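Long-range contacts in glyoxalase III (glutathione-independent) (Candida albicans, PDB 4LRU), which converts methylglyoxal and water to D-lactate in a single step without glutathione, detoxifying the methylglyoxal made by the cell's own metabolism: residues Val5-Ala10 and Tyr100-Gly105; Val27-Ala32 and Asp59-Pro64. All blocks are in the same frame, centred on the assembly; numbering follows the deposited sequence.

Interaction 1: residues Val5-Ala10 and Tyr100-Gly105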
# COMPACT_ATOMS: atom_id res chain seq x y z
N VAL A 5 -3.42 -9.69 16.62
CA VAL A 5 -3.39 -8.57 15.70
C VAL A 5 -3.12 -9.12 14.31
O VAL A 5 -2.04 -9.68 14.06
CB VAL A 5 -2.29 -7.54 16.03
CG1 VAL A 5 -2.19 -6.48 14.94
CG2 VAL A 5 -2.58 -6.88 17.38
N LYS A 6 -4.08 -8.93 13.41
CA LYS A 6 -3.93 -9.39 12.05
C LYS A 6 -3.88 -8.20 11.11
O LYS A 6 -4.75 -7.33 11.14
CB LYS A 6 -5.09 -10.32 11.68
CG LYS A 6 -5.18 -11.53 12.57
CD LYS A 6 -6.33 -12.43 12.13
CE LYS A 6 -6.40 -13.71 12.95
NZ LYS A 6 -6.47 -13.45 14.41
N VAL A 7 -2.80 -8.15 10.34
CA VAL A 7 -2.59 -7.13 9.35
C VAL A 7 -3.15 -7.64 8.02
O VAL A 7 -2.81 -8.74 7.58
CB VAL A 7 -1.08 -6.83 9.18
CG1 VAL A 7 -0.87 -5.81 8.08
CG2 VAL A 7 -0.48 -6.33 10.50
N LEU A 8 -4.01 -6.84 7.41
CA LEU A 8 -4.37 -7.04 6.01
C LEU A 8 -3.36 -6.28 5.17
O LEU A 8 -3.37 -5.04 5.11
CB LEU A 8 -5.79 -6.55 5.74
CG LEU A 8 -6.41 -6.98 4.41
CD1 LEU A 8 -5.68 -6.39 3.21
CD2 LEU A 8 -6.53 -8.50 4.32
N LEU A 9 -2.46 -7.03 4.56
CA LEU A 9 -1.48 -6.47 3.66
C LEU A 9 -2.02 -6.59 2.23
O LEU A 9 -2.02 -7.68 1.65
CB LEU A 9 -0.13 -7.19 3.82
CG LEU A 9 1.03 -6.71 2.96
CD1 LEU A 9 1.23 -5.21 3.03
CD2 LEU A 9 2.34 -7.41 3.33
N ALA A 10 -2.53 -5.48 1.71
CA ALA A 10 -3.16 -5.44 0.39
C ALA A 10 -2.09 -5.33 -0.70
O ALA A 10 -1.11 -4.59 -0.56
CB ALA A 10 -4.12 -4.26 0.30
N TYR A 100 -9.50 -8.10 10.96
CA TYR A 100 -8.25 -7.34 10.80
C TYR A 100 -8.20 -6.10 11.68
O TYR A 100 -9.23 -5.47 11.93
CB TYR A 100 -7.98 -6.99 9.32
CG TYR A 100 -8.00 -8.27 8.54
CD1 TYR A 100 -6.93 -9.16 8.63
CD2 TYR A 100 -9.16 -8.70 7.92
CE1 TYR A 100 -6.99 -10.41 8.06
CE2 TYR A 100 -9.23 -9.95 7.35
CZ TYR A 100 -8.14 -10.80 7.42
OH TYR A 100 -8.22 -12.06 6.87
N ASP A 101 -7.00 -5.78 12.15
CA ASP A 101 -6.79 -4.62 13.02
C ASP A 101 -5.93 -3.52 12.40
O ASP A 101 -5.92 -2.40 12.91
CB ASP A 101 -6.14 -5.07 14.33
CG ASP A 101 -7.11 -5.78 15.25
OD1 ASP A 101 -8.33 -5.78 14.98
OD2 ASP A 101 -6.65 -6.33 16.28
N ILE A 102 -5.17 -3.86 11.37
CA ILE A 102 -4.38 -2.91 10.59
C ILE A 102 -4.64 -3.22 9.11
O ILE A 102 -4.75 -4.40 8.72
CB ILE A 102 -2.87 -3.11 10.89
CG1 ILE A 102 -2.59 -2.69 12.33
CG2 ILE A 102 -1.99 -2.36 9.91
CD1 ILE A 102 -1.23 -3.11 12.85
N PHE A 103 -4.75 -2.17 8.30
CA PHE A 103 -4.78 -2.30 6.87
C PHE A 103 -3.54 -1.60 6.34
O PHE A 103 -3.29 -0.45 6.67
CB PHE A 103 -6.04 -1.64 6.28
CG PHE A 103 -6.15 -1.76 4.78
CD1 PHE A 103 -5.46 -0.90 3.95
CD2 PHE A 103 -6.95 -2.75 4.21
CE1 PHE A 103 -5.59 -0.99 2.58
CE2 PHE A 103 -7.06 -2.86 2.84
CZ PHE A 103 -6.39 -1.98 2.02
N PHE A 104 -2.76 -2.31 5.54
CA PHE A 104 -1.57 -1.71 4.90
C PHE A 104 -1.60 -1.92 3.39
O PHE A 104 -1.54 -3.05 2.92
CB PHE A 104 -0.30 -2.30 5.50
CG PHE A 104 0.95 -1.60 5.06
CD1 PHE A 104 1.44 -1.75 3.77
CD2 PHE A 104 1.65 -0.76 5.95
CE1 PHE A 104 2.58 -1.09 3.36
CE2 PHE A 104 2.79 -0.11 5.53
CZ PHE A 104 3.27 -0.28 4.25
N GLY A 105 -1.71 -0.83 2.64
CA GLY A 105 -1.69 -0.89 1.19
C GLY A 105 -0.30 -0.83 0.61
O GLY A 105 0.31 0.24 0.54
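Leu8 swings its CG away from its backbone N (chi1 -167°), while Tyr100 keeps its ring beside its backbone N (chi1 -56°), and the ring comes to lie against Leu8. Leu8 CD2 sits over the ring centre of Tyr100, 4.1 Å from the centroid, a CH-pi contact in which a branched aliphatic chain suits a flat aromatic surface. The other methyl of Leu8, CD1, lies 3.8 Å from Phe103 CE2, so the two methyls touch two different rings. Ala10, small enough to fit beside Phe103, brings its CB 3.6 Å from CZ. On the face opposite Leu8 and Phe103, Leu9 and Phe104 run side by side, CD1 to CD1 at 3.5 Å, and beta-branched Val7 packs on Ile102. The parallel strands are joined by backbone bonds in which Leu8 uses both its N, to Ile102 O, and its O, from Phe104 N at 2.8 Å and nearly straight (178°); Asp101 N to Lys6 O and Ala10 N to Phe104 O extend the pairing. Strand 6-10 lies between 102-105 and 45-50 in the parallel part of the central sheet; helix 119-130 covers the side of Leu8 and Phe103, and helix 225-236 that of Ile102 and Phe104.

Interaction 2: residues Val27-Ala32 and Asp59-Pro64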
# COMPACT_ATOMS: atom_id res chain seq x y z
N VAL A 27 2.85 -5.40 -8.39
CA VAL A 27 3.24 -5.18 -7.00
C VAL A 27 4.73 -4.85 -6.94
O VAL A 27 5.55 -5.58 -7.48
CB VAL A 27 2.96 -6.43 -6.16
CG1 VAL A 27 3.44 -6.26 -4.72
CG2 VAL A 27 1.47 -6.77 -6.22
N PHE A 28 5.07 -3.74 -6.29
CA PHE A 28 6.47 -3.36 -6.12
C PHE A 28 7.04 -4.15 -4.96
O PHE A 28 6.64 -3.93 -3.82
CB PHE A 28 6.60 -1.87 -5.84
CG PHE A 28 7.95 -1.32 -6.21
CD1 PHE A 28 9.02 -1.46 -5.35
CD2 PHE A 28 8.15 -0.70 -7.44
CE1 PHE A 28 10.28 -1.00 -5.72
CE2 PHE A 28 9.40 -0.23 -7.80
CZ PHE A 28 10.46 -0.37 -6.94
N VAL A 29 7.93 -5.09 -5.24
CA VAL A 29 8.26 -6.17 -4.30
C VAL A 29 8.46 -5.66 -2.87
O VAL A 29 7.80 -6.13 -1.96
CB VAL A 29 9.48 -6.97 -4.74
CG1 VAL A 29 9.86 -7.99 -3.67
CG2 VAL A 29 9.20 -7.69 -6.05
N VAL A 30 9.40 -4.75 -2.66
CA VAL A 30 9.74 -4.40 -1.28
C VAL A 30 8.65 -3.64 -0.54
O VAL A 30 8.66 -3.59 0.68
CB VAL A 30 11.08 -3.64 -1.14
CG1 VAL A 30 12.25 -4.56 -1.48
CG2 VAL A 30 11.09 -2.39 -2.00
N GLU A 31 7.66 -3.11 -1.27
CA GLU A 31 6.51 -2.48 -0.61
C GLU A 31 5.57 -3.46 0.04
O GLU A 31 4.80 -3.09 0.91
CB GLU A 31 5.73 -1.61 -1.61
CG GLU A 31 6.57 -0.43 -2.05
CD GLU A 31 5.88 0.48 -3.04
OE1 GLU A 31 4.64 0.36 -3.22
OE2 GLU A 31 6.59 1.34 -3.59
N ALA A 32 5.65 -4.72 -0.39
CA ALA A 32 5.04 -5.84 0.30
C ALA A 32 6.01 -6.50 1.27
O ALA A 32 5.63 -6.82 2.41
CB ALA A 32 4.54 -6.86 -0.69
N ASP A 59 7.80 -5.27 -12.93
CA ASP A 59 9.08 -5.74 -13.49
C ASP A 59 10.25 -4.83 -13.06
O ASP A 59 11.39 -5.28 -12.93
CB ASP A 59 9.04 -5.78 -15.03
CG ASP A 59 8.17 -6.91 -15.59
OD1 ASP A 59 7.96 -7.93 -14.90
OD2 ASP A 59 7.72 -6.78 -16.76
N HIS A 60 9.97 -3.55 -12.86
CA HIS A 60 11.01 -2.62 -12.45
C HIS A 60 11.46 -2.85 -11.00
O HIS A 60 12.57 -2.45 -10.62
CB HIS A 60 10.57 -1.17 -12.68
CG HIS A 60 10.58 -0.77 -14.13
ND1 HIS A 60 10.15 0.46 -14.57
CD2 HIS A 60 10.88 -1.48 -15.23
CE1 HIS A 60 10.25 0.51 -15.88
NE2 HIS A 60 10.70 -0.65 -16.31
N SER A 61 10.65 -3.57 -10.22
CA SER A 61 10.91 -3.76 -8.79
C SER A 61 11.73 -5.01 -8.47
O SER A 61 12.16 -5.20 -7.33
CB SER A 61 9.61 -3.78 -8.01
OG SER A 61 8.93 -5.01 -8.16
N VAL A 62 11.93 -5.88 -9.45
CA VAL A 62 12.68 -7.13 -9.24
C VAL A 62 14.17 -7.05 -9.64
O VAL A 62 14.92 -8.01 -9.47
CB VAL A 62 11.99 -8.32 -9.95
CG1 VAL A 62 10.53 -8.39 -9.53
CG2 VAL A 62 12.12 -8.21 -11.46
N VAL A 63 14.58 -5.91 -10.18
CA VAL A 63 15.96 -5.73 -10.62
C VAL A 63 16.91 -5.66 -9.43
O VAL A 63 16.50 -5.30 -8.32
CB VAL A 63 16.13 -4.46 -11.47
CG1 VAL A 63 15.26 -4.51 -12.72
CG2 VAL A 63 15.85 -3.22 -10.66
N PRO A 64 18.19 -5.96 -9.66
CA PRO A 64 19.17 -6.00 -8.58
C PRO A 64 19.19 -4.74 -7.73
O PRO A 64 19.35 -4.83 -6.51
CB PRO A 64 20.49 -6.18 -9.33
CG PRO A 64 20.12 -6.94 -10.56
CD PRO A 64 18.75 -6.45 -10.94
O HOH W 1 11.57 -4.14 -4.77
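Phe28 and Ser61 bring the two backbones nearest each other, with their CA atoms 5.2 Å apart. The chain is extended at Val27 and Phe28 and then enters helix 29-42, whereas Asp59-Ser61 has helical backbone angles without regular helical bonds. One direct hydrogen bond joins the segments: Val29 N donates to Ser61 OG at 3.1 Å, with an angle of 167° at the hydrogen. Beside it, a water accepts from Val30 N and donates to Ser61 O at 2.8 Å. Two successive amides at the helix start, which lack partners from a preceding turn, are thereby served by the Ser61 hydroxyl and the bridging water.

Ser61 carries most of the side-chain contact. Its OG lies between the backbone N and the carbonyl carbon (chi1 76°), which directs the hydroxyl to Val29 N, while the backbone of Ser61, whose CB points toward 27-32, sets CB over the Phe28 ring. That CB stands 3.3 Å from the ring centroid and only 5° off the normal, a close CH-pi contact that a compact residue can make. The hydroxyl is also bonded to Asp58 O in its own loop. Alongside, Val29 CG2 lies 3.4 Å from Ser61 OG and 3.8 Å from Val62 CG1; these two valines cross at about a right angle.

The Phe28 ring also meets Phe66 edge-to-face and touches Pro222. Its side chain is about 6 Å from that of Cys139, the inferred active-site cysteine, and Glu31, in the first turn of the helix, touches Cys139. Helix 29-42 connects the parallel strands 6-10 and 45-50 of the DJ-1/PfpI alpha/beta fold, and the 59-64 loop packs on its N-terminal end beside the probable catalytic cysteine.

In the fold
From the N terminus, the chain enters the sheet at strand 6-10, passes through 27-32 at the start of helix 29-42, re-enters the sheet at strand 45-50, parallel to the first, and reaches 59-64. There interaction 2 closes the shorter loop, with 26 residues between its segments. The chain continues through helices 69-76 and 81-87 before 100-105 comes back beside the first strand, closing the longer loop of interaction 1, within which interaction 2 is nested. Their centres are about 20 Å apart, yet they touch: Leu9 CD2 packs 3.5 Å from Ala32 O, and Phe104 meets the backbone of Glu31. One contact joins neighbouring strands of the central sheet; the other ties a loop to the helix start near the active site.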